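OsmC-like protein (Jannaschia sp., PDB 3CJE) probably reduces organic hydroperoxides as a member of the OsmC-like family of peroxide-resistance proteins, working as a homodimer. Local coordinates at residues L92-R97 with I118-H123; E14-C19 with A34-F39; K26-L31 with A44-E49; K86-D91 with S124-E129. All blocks are in the same frame, centred on the assembly; numbering follows the deposited sequence.

Interaction 1 of 4, residues L92-R97 with I118-H123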
loop_
_atom_site.group_PDB
_atom_site.type_symbol
_atom_site.label_atom_id
_atom_site.label_comp_id
_atom_site.label_asym_id
_atom_site.label_seq_id
_atom_site.Cartn_x
_atom_site.Cartn_y
_atom_site.Cartn_z
ATOM N N LEU A 92 12.989 -14.333 10.902
ATOM C CA LEU A 92 12.821 -12.917 10.647
ATOM C C LEU A 92 11.485 -12.406 11.194
ATOM O O LEU A 92 10.425 -13.023 10.959
ATOM C CB LEU A 92 12.884 -12.666 9.145
ATOM C CG LEU A 92 12.643 -11.237 8.684
ATOM C CD1 LEU A 92 13.719 -10.196 9.185
ATOM C CD2 LEU A 92 12.503 -11.245 7.117
ATOM N N ASP A 93 11.548 -11.287 11.904
ATOM C CA ASP A 93 10.358 -10.585 12.378
ATOM C C ASP A 93 10.532 -9.105 12.074
ATOM O O ASP A 93 11.590 -8.524 12.346
ATOM C CB ASP A 93 10.164 -10.755 13.866
ATOM C CG ASP A 93 8.817 -10.250 14.331
ATOM O OD1 ASP A 93 8.575 -9.020 14.299
ATOM O OD2 ASP A 93 7.992 -11.115 14.713
ATOM N N VAL A 94 9.494 -8.517 11.478
ATOM C CA VAL A 94 9.462 -7.104 11.154
ATOM C C VAL A 94 8.212 -6.492 11.719
ATOM O O VAL A 94 7.117 -7.012 11.470
ATOM C CB VAL A 94 9.549 -6.845 9.637
ATOM C CG1 VAL A 94 9.352 -5.328 9.292
ATOM C CG2 VAL A 94 10.890 -7.397 9.103
ATOM N N GLU A 95 8.376 -5.407 12.469
ATOM C CA GLU A 95 7.253 -4.709 13.120
ATOM C C GLU A 95 7.143 -3.340 12.464
ATOM O O GLU A 95 8.125 -2.614 12.369
ATOM C CB GLU A 95 7.519 -4.544 14.620
ATOM C CG GLU A 95 7.768 -5.870 15.388
ATOM C CD GLU A 95 8.195 -5.739 16.906
ATOM O OE1 GLU A 95 9.333 -5.289 17.242
ATOM O OE2 GLU A 95 7.378 -6.157 17.768
ATOM N N CYS A 96 5.957 -2.979 12.001
ATOM C CA CYS A 96 5.738 -1.717 11.295
ATOM C C CYS A 96 4.568 -0.978 11.955
ATOM O O CYS A 96 3.534 -1.599 12.276
ATOM C CB CYS A 96 5.422 -1.992 9.838
ATOM S SG CYS A 96 4.988 -0.536 8.879
ATOM N N ARG A 97 4.741 0.330 12.167
ATOM C CA ARG A 97 3.702 1.180 12.719
ATOM C C ARG A 97 3.567 2.389 11.832
ATOM O O ARG A 97 4.570 3.056 11.499
ATOM C CB ARG A 97 4.031 1.624 14.149
ATOM C CG ARG A 97 2.965 2.496 14.756
ATOM C CD ARG A 97 3.305 2.725 16.226
ATOM N NE ARG A 97 2.344 3.555 16.906
ATOM C CZ ARG A 97 2.463 4.865 17.073
ATOM N NH1 ARG A 97 3.512 5.545 16.590
ATOM N NH2 ARG A 97 1.505 5.506 17.730
ATOM N N ILE A 118 9.708 1.186 11.100
ATOM C CA ILE A 118 9.933 -0.238 10.766
ATOM C C ILE A 118 11.093 -0.752 11.639
ATOM O O ILE A 118 12.194 -0.244 11.548
ATOM C CB ILE A 118 10.249 -0.462 9.270
ATOM C CG1 ILE A 118 9.051 0.020 8.448
ATOM C CG2 ILE A 118 10.553 -1.934 9.007
ATOM C CD1 ILE A 118 9.194 -0.143 6.945
ATOM N N ASP A 119 10.783 -1.700 12.520
ATOM C CA ASP A 119 11.776 -2.329 13.426
ATOM C C ASP A 119 12.018 -3.753 12.948
ATOM O O ASP A 119 11.082 -4.528 12.751
ATOM C CB ASP A 119 11.257 -2.375 14.839
ATOM C CG ASP A 119 11.220 -0.996 15.502
ATOM O OD1 ASP A 119 11.824 -0.040 15.002
ATOM O OD2 ASP A 119 10.621 -0.911 16.600
ATOM N N ILE A 120 13.284 -4.107 12.808
ATOM C CA ILE A 120 13.662 -5.333 12.152
ATOM C C ILE A 120 14.450 -6.209 13.130
ATOM O O ILE A 120 15.398 -5.736 13.776
ATOM C CB ILE A 120 14.502 -4.991 10.931
ATOM C CG1 ILE A 120 13.669 -4.232 9.875
ATOM C CG2 ILE A 120 15.099 -6.290 10.342
ATOM C CD1 ILE A 120 14.448 -3.443 8.871
ATOM N N ILE A 121 14.048 -7.478 13.229
ATOM C CA ILE A 121 14.711 -8.483 14.071
ATOM C C ILE A 121 15.206 -9.625 13.194
ATOM O O ILE A 121 14.406 -10.394 12.608
ATOM C CB ILE A 121 13.775 -9.043 15.167
ATOM C CG1 ILE A 121 13.188 -7.882 15.968
ATOM C CG2 ILE A 121 14.561 -10.043 16.031
ATOM C CD1 ILE A 121 12.097 -8.326 16.982
ATOM N N LEU A 122 16.531 -9.713 13.086
ATOM C CA LEU A 122 17.161 -10.687 12.184
ATOM C C LEU A 122 17.623 -11.994 12.811
ATOM O O LEU A 122 17.859 -12.982 12.064
ATOM C CB LEU A 122 18.362 -10.052 11.454
ATOM C CG LEU A 122 18.150 -8.803 10.617
ATOM C CD1 LEU A 122 19.452 -8.288 9.962
ATOM C CD2 LEU A 122 17.048 -9.070 9.487
ATOM N N HIS A 123 17.856 -12.000 14.128
ATOM C CA HIS A 123 18.447 -13.160 14.815
ATOM C C HIS A 123 19.687 -13.640 14.064
ATOM O O HIS A 123 19.847 -14.826 13.797
ATOM C CB HIS A 123 17.458 -14.314 14.982
ATOM C CG HIS A 123 16.191 -13.928 15.664
ATOM N ND1 HIS A 123 14.985 -13.854 14.998
ATOM C CD2 HIS A 123 15.939 -13.578 16.950
ATOM C CE1 HIS A 123 14.039 -13.497 15.850
ATOM N NE2 HIS A 123 14.586 -13.318 17.034
HETATM O O HOH W 1 9.298 -2.824 17.998
#
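Glu95 and Asp119 face each other as a hydrogen-bonded pair of the antiparallel hairpin made by strands 93-105 and 108-121, and Ile121 belongs to the next hydrogen-bonded pair, opposite Asp93. These side chains stand on the face of the sheet that carries the polar groups. Glu95 stretches out beyond CG and crosses Ile121 at a slant, leaving its OE1 4.1 Å from Ile121 CD1. CB and the CG1 methylene of Ile121 lie close to the Asp93 carbonyl oxygen, CB 3.6 Å from Asp93 O. Asp119 has its strongest partner outside the hairpin, a salt bridge from OD1 to Arg157 of the second subunit, whose strand extends the sheet beyond Ile118-Ile120 in parallel.

The other face is apolar. Val94 CG1, anti to the backbone N (chi1 174°), meets Ile118 CG2 at 3.6 Å, while Leu92 CD1 lies alongside Leu122 CD2 at 3.5 Å; helix 62-81 covers Leu92, Val94 and Cys96 there. The bond from Asp119 N to Glu95 O is short and nearly straight (2.8 Å, 170°). Between the two acids, which would probably repel if both are ionised, one water donates a hydrogen bond to each, reaching Glu95 OE1 at 2.6 Å and Asp119 OD2 at 2.7 Å.

Interaction 2 of 4, residues E14-C19 with A34-F39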
loop_
_atom_site.group_PDB
_atom_site.type_symbol
_atom_site.label_atom_id
_atom_site.label_comp_id
_atom_site.label_asym_id
_atom_site.label_seq_id
_atom_site.Cartn_x
_atom_site.Cartn_y
_atom_site.Cartn_z
ATOM N N GLU A 14 -5.974 10.780 15.034
ATOM C CA GLU A 14 -5.085 9.818 14.401
ATOM C C GLU A 14 -5.775 8.536 13.972
ATOM O O GLU A 14 -6.699 8.031 14.636
ATOM C CB GLU A 14 -3.959 9.436 15.361
ATOM C CG GLU A 14 -2.993 10.556 15.646
ATOM C CD GLU A 14 -1.819 10.132 16.533
ATOM O OE1 GLU A 14 -1.883 9.048 17.184
ATOM O OE2 GLU A 14 -0.852 10.908 16.528
ATOM N N VAL A 15 -5.231 7.959 12.906
ATOM C CA VAL A 15 -5.495 6.598 12.508
ATOM C C VAL A 15 -4.144 5.890 12.621
ATOM O O VAL A 15 -3.143 6.396 12.112
ATOM C CB VAL A 15 -6.102 6.477 11.067
ATOM C CG1 VAL A 15 -6.136 4.973 10.637
ATOM C CG2 VAL A 15 -7.495 7.140 10.994
ATOM N N VAL A 16 -4.094 4.760 13.335
ATOM C CA VAL A 16 -2.827 4.068 13.649
ATOM C C VAL A 16 -3.025 2.611 13.308
ATOM O O VAL A 16 -3.946 1.984 13.789
ATOM C CB VAL A 16 -2.400 4.190 15.139
ATOM C CG1 VAL A 16 -1.122 3.428 15.394
ATOM C CG2 VAL A 16 -2.268 5.680 15.539
ATOM N N PHE A 17 -2.143 2.090 12.456
ATOM C CA PHE A 17 -2.067 0.665 12.179
ATOM C C PHE A 17 -0.685 0.148 12.533
ATOM O O PHE A 17 0.326 0.846 12.391
ATOM C CB PHE A 17 -2.323 0.364 10.697
ATOM C CG PHE A 17 -3.776 0.288 10.322
ATOM C CD1 PHE A 17 -4.545 1.423 10.231
ATOM C CD2 PHE A 17 -4.395 -0.937 10.076
ATOM C CE1 PHE A 17 -5.911 1.339 9.869
ATOM C CE2 PHE A 17 -5.769 -0.993 9.697
ATOM C CZ PHE A 17 -6.492 0.126 9.605
ATOM N N THR A 18 -0.671 -1.098 12.975
ATOM C CA THR A 18 0.561 -1.834 13.140
ATOM C C THR A 18 0.530 -3.152 12.370
ATOM O O THR A 18 -0.533 -3.675 12.044
ATOM C CB THR A 18 0.834 -2.136 14.604
ATOM O OG1 THR A 18 -0.199 -2.976 15.173
ATOM C CG2 THR A 18 0.944 -0.821 15.415
ATOM N N CYS A 19 1.712 -3.701 12.139
ATOM C CA CYS A 19 1.830 -5.009 11.498
ATOM C C CYS A 19 3.032 -5.688 12.075
ATOM O O CYS A 19 4.111 -5.098 12.105
ATOM C CB CYS A 19 1.996 -4.844 10.018
ATOM S SG CYS A 19 2.052 -6.422 9.110
ATOM N N ALA A 34 -2.979 -4.896 12.867
ATOM C CA ALA A 34 -3.980 -4.357 13.766
ATOM C C ALA A 34 -4.273 -2.896 13.463
ATOM O O ALA A 34 -3.341 -2.112 13.250
ATOM C CB ALA A 34 -3.499 -4.442 15.212
HETATM N N MSE A 35 -5.548 -2.514 13.440
HETATM C CA MSE A 35 -5.898 -1.113 13.615
HETATM C C MSE A 35 -5.861 -0.889 15.118
HETATM O O MSE A 35 -6.453 -1.660 15.890
HETATM C CB MSE A 35 -7.291 -0.766 13.076
HETATM C CG MSE A 35 -7.537 0.712 13.102
HETATM SE SE MSE A 35 -9.220 1.276 12.252
HETATM C CE MSE A 35 -10.411 -0.004 13.099
ATOM N N VAL A 36 -5.152 0.155 15.538
ATOM C CA VAL A 36 -5.000 0.519 16.935
ATOM C C VAL A 36 -5.871 1.728 17.265
ATOM O O VAL A 36 -6.537 1.760 18.312
ATOM C CB VAL A 36 -3.511 0.790 17.283
ATOM C CG1 VAL A 36 -3.402 1.172 18.750
ATOM C CG2 VAL A 36 -2.674 -0.472 16.985
ATOM N N LYS A 37 -5.873 2.721 16.383
ATOM C CA LYS A 37 -6.788 3.854 16.464
ATOM C C LYS A 37 -7.419 4.038 15.098
ATOM O O LYS A 37 -6.743 3.864 14.085
ATOM C CB LYS A 37 -6.040 5.137 16.841
ATOM C CG LYS A 37 -5.270 5.089 18.126
ATOM C CD LYS A 37 -4.611 6.475 18.318
ATOM C CE LYS A 37 -3.660 6.576 19.503
ATOM N NZ LYS A 37 -3.377 8.037 19.799
ATOM N N PRO A 38 -8.702 4.464 15.045
ATOM C CA PRO A 38 -9.565 4.890 16.175
ATOM C C PRO A 38 -10.106 3.803 17.121
ATOM O O PRO A 38 -10.533 4.113 18.239
ATOM C CB PRO A 38 -10.745 5.548 15.471
ATOM C CG PRO A 38 -10.358 5.813 14.136
ATOM C CD PRO A 38 -9.343 4.784 13.759
ATOM N N PHE A 39 -10.112 2.560 16.661
ATOM C CA PHE A 39 -10.471 1.443 17.550
ATOM C C PHE A 39 -9.616 0.255 17.190
ATOM O O PHE A 39 -8.883 0.272 16.198
ATOM C CB PHE A 39 -11.982 1.121 17.505
ATOM C CG PHE A 39 -12.470 0.578 16.201
ATOM C CD1 PHE A 39 -12.929 1.428 15.193
ATOM C CD2 PHE A 39 -12.515 -0.774 15.971
ATOM C CE1 PHE A 39 -13.420 0.944 14.007
ATOM C CE2 PHE A 39 -12.974 -1.278 14.761
ATOM C CZ PHE A 39 -13.423 -0.414 13.771
#
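A classic beta bulge interrupts the antiparallel hairpin of strands 13-24 and 28-37, where Val36 and Lys37 together stand opposite Val16. Both of their amides turn to one carbonyl: Val36 N binds Val16 O at 2.8 Å, and Lys37 N adds a weak bond to the same oxygen. Val16 N returns a bond to Lys37 O, and beyond the bulge Thr18 and Ala34 resume the regular pattern with a pair of reciprocal backbone bonds.

Lys37 runs extended from CG onward, lying alongside Val16 with its CD 3.7 Å from Val16 CG2, and this extended chain brings its ammonium group to Glu14. There NZ meets Glu14 OE1 at 3.2 Å from above the carboxylate plane, a salt bridge on the face that carries Val16 and Lys37. The second carboxylate oxygen, OE2, is bridged to Lys114, placing Glu14 between two lysines. On the face that carries Phe17 and Met35, the selenomethionine CB sits over the Phe17 ring, 3.9 Å from the centroid and 22° off the normal, in a CH-pi contact. In the conformer described, one of two, its SE is placed obliquely, 4.8 Å from the same centroid, as a Met-aromatic contact. Leu63 and Ile67 of helix 62-81 also pack on this phenylalanine.

The chemistry thus divides by face: dispersion and CH-pi forces hold the aromatic side beneath the helix, whereas on the other a glutamate shared by two lysines is probably kept ionised.

Interaction 3 of 4, residues K26-L31 with A44-E49. With PO4 (phosphate ion), chain B.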
loop_
_atom_site.group_PDB
_atom_site.type_symbol
_atom_site.label_atom_id
_atom_site.label_comp_id
_atom_site.label_asym_id
_atom_site.label_seq_id
_atom_site.Cartn_x
_atom_site.Cartn_y
_atom_site.Cartn_z
ATOM N N LYS A 26 9.430 -20.678 2.610
ATOM C CA LYS A 26 10.547 -20.187 1.810
ATOM C C LYS A 26 10.471 -18.708 1.536
ATOM O O LYS A 26 11.505 -18.005 1.620
ATOM C CB LYS A 26 10.572 -20.929 0.479
ATOM C CG LYS A 26 10.905 -22.410 0.651
ATOM C CD LYS A 26 10.803 -23.115 -0.660
ATOM C CE LYS A 26 11.290 -24.572 -0.493
ATOM N NZ LYS A 26 11.168 -25.384 -1.771
HETATM N N MSE A 27 9.283 -18.221 1.179
HETATM C CA MSE A 27 9.090 -16.783 0.916
HETATM C C MSE A 27 7.788 -16.224 1.505
HETATM O O MSE A 27 7.434 -15.073 1.233
HETATM C CB MSE A 27 9.168 -16.464 -0.598
HETATM C CG MSE A 27 10.587 -16.529 -1.228
HETATM SE SE MSE A 27 11.928 -15.403 -0.409
HETATM C CE MSE A 27 11.695 -13.797 -1.477
ATOM N N ARG A 28 7.078 -17.021 2.301
ATOM C CA ARG A 28 5.792 -16.609 2.829
ATOM C C ARG A 28 5.987 -15.761 4.067
ATOM O O ARG A 28 6.730 -16.116 4.986
ATOM C CB ARG A 28 4.940 -17.831 3.169
ATOM C CG ARG A 28 3.592 -17.469 3.775
ATOM C CD ARG A 28 2.711 -18.695 3.888
ATOM N NE ARG A 28 1.536 -18.425 4.715
ATOM C CZ ARG A 28 0.324 -18.124 4.253
ATOM N NH1 ARG A 28 0.086 -18.064 2.972
ATOM N NH2 ARG A 28 -0.670 -17.901 5.109
ATOM N N ASN A 29 5.234 -14.662 4.135
ATOM C CA ASN A 29 5.268 -13.786 5.279
ATOM C C ASN A 29 3.891 -13.743 5.905
ATOM O O ASN A 29 2.921 -13.437 5.212
ATOM C CB ASN A 29 5.695 -12.393 4.846
ATOM C CG ASN A 29 7.084 -12.374 4.293
ATOM O OD1 ASN A 29 7.989 -12.982 4.865
ATOM N ND2 ASN A 29 7.243 -11.723 3.149
ATOM N N GLU A 30 3.800 -14.034 7.199
ATOM C CA GLU A 30 2.520 -14.010 7.884
ATOM C C GLU A 30 2.401 -12.711 8.669
ATOM O O GLU A 30 3.195 -12.466 9.578
ATOM C CB GLU A 30 2.401 -15.243 8.770
ATOM C CG GLU A 30 2.237 -16.504 7.928
ATOM C CD GLU A 30 2.105 -17.804 8.733
ATOM O OE1 GLU A 30 2.372 -17.802 9.952
ATOM O OE2 GLU A 30 1.742 -18.843 8.118
ATOM N N LEU A 31 1.417 -11.894 8.270
ATOM C CA LEU A 31 1.307 -10.511 8.627
ATOM C C LEU A 31 0.120 -10.314 9.564
ATOM O O LEU A 31 -1.006 -10.365 9.122
ATOM C CB LEU A 31 1.133 -9.682 7.355
ATOM C CG LEU A 31 2.256 -9.897 6.331
ATOM C CD1 LEU A 31 1.917 -9.464 4.936
ATOM C CD2 LEU A 31 3.568 -9.272 6.883
ATOM N N ALA A 44 -5.527 -11.164 9.956
ATOM C CA ALA A 44 -4.418 -12.065 9.653
ATOM C C ALA A 44 -4.269 -12.070 8.143
ATOM O O ALA A 44 -5.154 -12.536 7.425
ATOM C CB ALA A 44 -4.656 -13.479 10.215
ATOM N N LEU A 45 -3.153 -11.548 7.661
ATOM C CA LEU A 45 -2.893 -11.500 6.233
ATOM C C LEU A 45 -1.557 -12.175 5.930
ATOM O O LEU A 45 -0.845 -12.619 6.844
ATOM C CB LEU A 45 -2.922 -10.053 5.743
ATOM C CG LEU A 45 -4.182 -9.257 6.085
ATOM C CD1 LEU A 45 -4.009 -7.757 5.608
ATOM C CD2 LEU A 45 -5.407 -9.914 5.505
ATOM N N ALA A 46 -1.236 -12.267 4.647
ATOM C CA ALA A 46 -0.020 -12.953 4.249
ATOM C C ALA A 46 0.369 -12.514 2.856
ATOM O O ALA A 46 -0.469 -12.069 2.075
ATOM C CB ALA A 46 -0.202 -14.457 4.328
ATOM N N THR A 47 1.645 -12.626 2.575
ATOM C CA THR A 47 2.161 -12.479 1.198
ATOM C C THR A 47 3.052 -13.674 0.890
ATOM O O THR A 47 3.545 -14.360 1.797
ATOM C CB THR A 47 2.966 -11.175 0.982
ATOM O OG1 THR A 47 4.146 -11.162 1.828
ATOM C CG2 THR A 47 2.133 -9.921 1.279
ATOM N N ASP A 48 3.275 -13.919 -0.395
ATOM C CA ASP A 48 4.155 -15.006 -0.815
ATOM C C ASP A 48 4.646 -14.706 -2.221
ATOM O O ASP A 48 4.087 -13.842 -2.894
ATOM C CB ASP A 48 3.408 -16.324 -0.765
ATOM C CG ASP A 48 4.326 -17.540 -0.519
ATOM O OD1 ASP A 48 5.572 -17.436 -0.657
ATOM O OD2 ASP A 48 3.725 -18.562 -0.160
ATOM N N GLU A 49 5.694 -15.422 -2.601
ATOM C CA GLU A 49 6.282 -15.423 -3.940
ATOM C C GLU A 49 6.615 -16.872 -4.339
ATOM O O GLU A 49 7.097 -17.663 -3.507
ATOM C CB GLU A 49 7.575 -14.617 -3.927
ATOM C CG GLU A 49 7.654 -13.583 -5.046
ATOM C CD GLU A 49 8.213 -12.278 -4.554
ATOM O OE1 GLU A 49 9.447 -12.238 -4.367
ATOM O OE2 GLU A 49 7.422 -11.314 -4.331
HETATM P P PO4 B . 6.304 -20.851 0.447
HETATM O O1 PO4 B . 6.975 -21.706 1.503
HETATM O O2 PO4 B . 6.501 -21.489 -0.915
HETATM O O3 PO4 B . 7.010 -19.516 0.330
HETATM O O4 PO4 B . 4.818 -20.766 0.801
HETATM O O HOH W 2 6.160 -12.608 0.329
HETATM O O HOH W 3 1.204 -18.714 0.599
#
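Ala46 CB lies over one face of the Arg28 guanidinium, 3.6 Å from NH2 and displaced toward the rim of the group. At the edge, in its plane, are Glu30 OE2, which in one of two conformers forms a weak salt bridge with Arg28 NE, and a water that accepts from NH1 and donates to Asp48 OD2 at 2.6 Å. Arg28 is extended as far as NE, chi1 near 180° sending CG away from the backbone N, and its CB passes 3.6 Å from Asp48 OD2.

These residues belong to the antiparallel hairpin of strands 28-37 and 41-47, the latter outermost in the five-stranded sheet within this chain. Reciprocal backbone bonds join Asn29 with Thr47 and Leu31 with Leu45. On the face bearing Leu31 and Thr47, Leu31 CD1 meets Thr47 CG2 at 3.7 Å, the two side chains crossing at about a right angle; nearby, Arg79 of helix 62-81 donates to Asn29 OD1.

Beside Asp48, a phosphate, probably from the crystallisation liquor, receives Lys26 N on O1 and Met27 N on O3 at 2.8 Å. Both Asp48 carboxylate oxygens also approach it, OD2 coming 2.6 Å from phosphate O4, suggesting that one of the two groups is protonated and donates to the other.

Interaction 4 of 4, residues K86-D91 with S124-E129; sequences KVTVTD and SPDPIE
Asp126 and Thr88 form the close part of this contact between the loop that precedes strand 93-105 and the turn that leads into helix 128-141. The Thr88 amide donates a hydrogen bond to Asp126 OD2 at 2.7 Å, meeting the carboxylate on its syn side and 29° out of its plane. CG of Asp126 stands beside its own backbone N (chi1 -55°), and from there the carboxylate crosses Thr88 at about a right angle. Ser124 OG occupies the same corner. It accepts from Asp126 N at 3.1 Å, closing an ST turn that folds the 124-126 backbone round the hydroxyl. The same oxygen lies 3.1 Å from Thr88 O, at best a weak bond, and 3.7 Å from Val87 CG1, which also touches Asp126 OD2. One valine methyl thus backs two polar groups.

Outward from this corner the packing thins. Pro125 leans on Thr88 across a right angle, CD 3.8 Å from Thr88 CB, and both residues are exposed on the surface. On the Lys86 side the approach is looser still, Asp126 OD1 coming no nearer to Lys86 O than 3.8 Å.

Pro127 takes the N-cap position of helix 128-141, and the Asp126 carbonyl accepts from the Gln131 side chain. Val87, the buried member, packs on Ala130 and Leu134, laying the loop after helix 62-81 against the start of helix 128-141.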
loop_
_atom_site.group_PDB
_atom_site.type_symbol
_atom_site.label_atom_id
_atom_site.label_comp_id
_atom_site.label_asym_id
_atom_site.label_seq_id
_atom_site.Cartn_x
_atom_site.Cartn_y
_atom_site.Cartn_z
ATOM N N LYS A 86 25.756 -11.987 2.293
ATOM C CA LYS A 86 26.509 -12.765 3.263
ATOM C C LYS A 86 25.975 -12.665 4.683
ATOM O O LYS A 86 26.742 -12.773 5.657
ATOM C CB LYS A 86 27.985 -12.380 3.233
ATOM C CG LYS A 86 28.617 -12.354 1.876
ATOM C CD LYS A 86 28.613 -13.681 1.246
ATOM C CE LYS A 86 29.418 -13.615 -0.068
ATOM N NZ LYS A 86 30.834 -13.259 0.198
ATOM N N VAL A 87 24.661 -12.506 4.817
ATOM C CA VAL A 87 24.015 -12.432 6.108
ATOM C C VAL A 87 23.111 -13.640 6.308
ATOM O O VAL A 87 22.287 -13.958 5.449
ATOM C CB VAL A 87 23.241 -11.116 6.286
ATOM C CG1 VAL A 87 22.485 -11.075 7.636
ATOM C CG2 VAL A 87 24.183 -9.894 6.105
ATOM N N THR A 88 23.283 -14.306 7.441
ATOM C CA THR A 88 22.370 -15.351 7.893
ATOM C C THR A 88 21.278 -14.733 8.737
ATOM O O THR A 88 21.536 -14.032 9.730
ATOM C CB THR A 88 23.135 -16.422 8.692
ATOM O OG1 THR A 88 24.177 -16.993 7.869
ATOM C CG2 THR A 88 22.174 -17.508 9.234
ATOM N N VAL A 89 20.045 -14.987 8.329
ATOM C CA VAL A 89 18.823 -14.483 9.002
ATOM C C VAL A 89 18.009 -15.682 9.427
ATOM O O VAL A 89 17.836 -16.616 8.643
ATOM C CB VAL A 89 17.990 -13.598 8.024
ATOM C CG1 VAL A 89 16.643 -13.166 8.649
ATOM C CG2 VAL A 89 18.790 -12.369 7.570
ATOM N N THR A 90 17.513 -15.666 10.662
ATOM C CA THR A 90 16.695 -16.764 11.195
ATOM C C THR A 90 15.430 -16.167 11.804
ATOM O O THR A 90 15.501 -15.154 12.481
ATOM C CB THR A 90 17.473 -17.577 12.258
ATOM O OG1 THR A 90 18.731 -18.021 11.713
ATOM C CG2 THR A 90 16.666 -18.789 12.734
ATOM N N ASP A 91 14.272 -16.769 11.535
ATOM C CA ASP A 91 13.035 -16.361 12.201
ATOM C C ASP A 91 12.825 -14.837 12.107
ATOM O O ASP A 91 12.553 -14.138 13.107
ATOM C CB ASP A 91 13.082 -16.801 13.662
ATOM C CG ASP A 91 13.022 -18.323 13.812
ATOM O OD1 ASP A 91 12.492 -18.998 12.907
ATOM O OD2 ASP A 91 13.520 -18.826 14.835
ATOM N N SER A 124 20.572 -12.712 13.724
ATOM C CA SER A 124 21.701 -12.997 12.866
ATOM C C SER A 124 22.980 -13.177 13.665
ATOM O O SER A 124 23.206 -12.440 14.613
ATOM C CB SER A 124 21.901 -11.793 11.920
ATOM O OG SER A 124 23.137 -11.838 11.214
ATOM N N PRO A 125 23.845 -14.120 13.265
ATOM C CA PRO A 125 25.142 -14.280 13.907
ATOM C C PRO A 125 26.262 -13.409 13.315
ATOM O O PRO A 125 27.437 -13.618 13.645
ATOM C CB PRO A 125 25.450 -15.735 13.631
ATOM C CG PRO A 125 24.922 -15.925 12.260
ATOM C CD PRO A 125 23.637 -15.150 12.227
ATOM N N ASP A 126 25.904 -12.501 12.407
ATOM C CA ASP A 126 26.856 -11.712 11.636
ATOM C C ASP A 126 27.138 -10.331 12.232
ATOM O O ASP A 126 26.404 -9.882 13.122
ATOM C CB ASP A 126 26.328 -11.559 10.224
ATOM C CG ASP A 126 26.036 -12.905 9.586
ATOM O OD1 ASP A 126 26.971 -13.650 9.298
ATOM O OD2 ASP A 126 24.864 -13.239 9.405
ATOM N N PRO A 127 28.179 -9.635 11.730
ATOM C CA PRO A 127 28.455 -8.291 12.213
ATOM C C PRO A 127 27.288 -7.355 11.988
ATOM O O PRO A 127 26.558 -7.461 10.987
ATOM C CB PRO A 127 29.686 -7.856 11.387
ATOM C CG PRO A 127 30.396 -9.109 11.057
ATOM C CD PRO A 127 29.242 -10.083 10.793
ATOM N N ILE A 128 27.134 -6.426 12.916
ATOM C CA ILE A 128 26.054 -5.429 12.813
ATOM C C ILE A 128 26.152 -4.656 11.479
ATOM O O ILE A 128 25.135 -4.400 10.855
ATOM C CB ILE A 128 26.064 -4.456 14.031
ATOM C CG1 ILE A 128 25.558 -5.204 15.274
ATOM C CG2 ILE A 128 25.188 -3.211 13.775
ATOM C CD1 ILE A 128 25.924 -4.472 16.590
ATOM N N GLU A 129 27.377 -4.327 11.063
ATOM C CA GLU A 129 27.637 -3.598 9.790
ATOM C C GLU A 129 27.074 -4.349 8.570
ATOM O O GLU A 129 26.576 -3.748 7.604
ATOM C CB GLU A 129 29.147 -3.385 9.542
ATOM C CG GLU A 129 29.961 -2.934 10.732
ATOM C CD GLU A 129 30.455 -4.104 11.544
ATOM O OE1 GLU A 129 31.540 -4.662 11.208
ATOM O OE2 GLU A 129 29.752 -4.447 12.504
#

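How the interactions relate
From the N terminus, interaction 2 closes the hairpin of strands 13-24 and 28-37. Interaction 3 opens within that loop, at residues 26-31, and closes beyond it at 44-49, so the two cross while sharing strand 28-37; Cys19 SG packs on Leu31 CB between them. After helix 62-81, the loop 86-91 opens interaction 4, which closes only at 124-129 and encloses interaction 1, the hairpin of strands 93-105 and 108-121. Hydrogen bonds of Thr90 with Leu122 and His123 join this nested pair. Strand 13-24 lies beside strand 93-105, where Cys19 N meets Cys96 O, uniting interactions 1, 2 and 3 in one sheet; interaction 4 ties its end to helix 128-141.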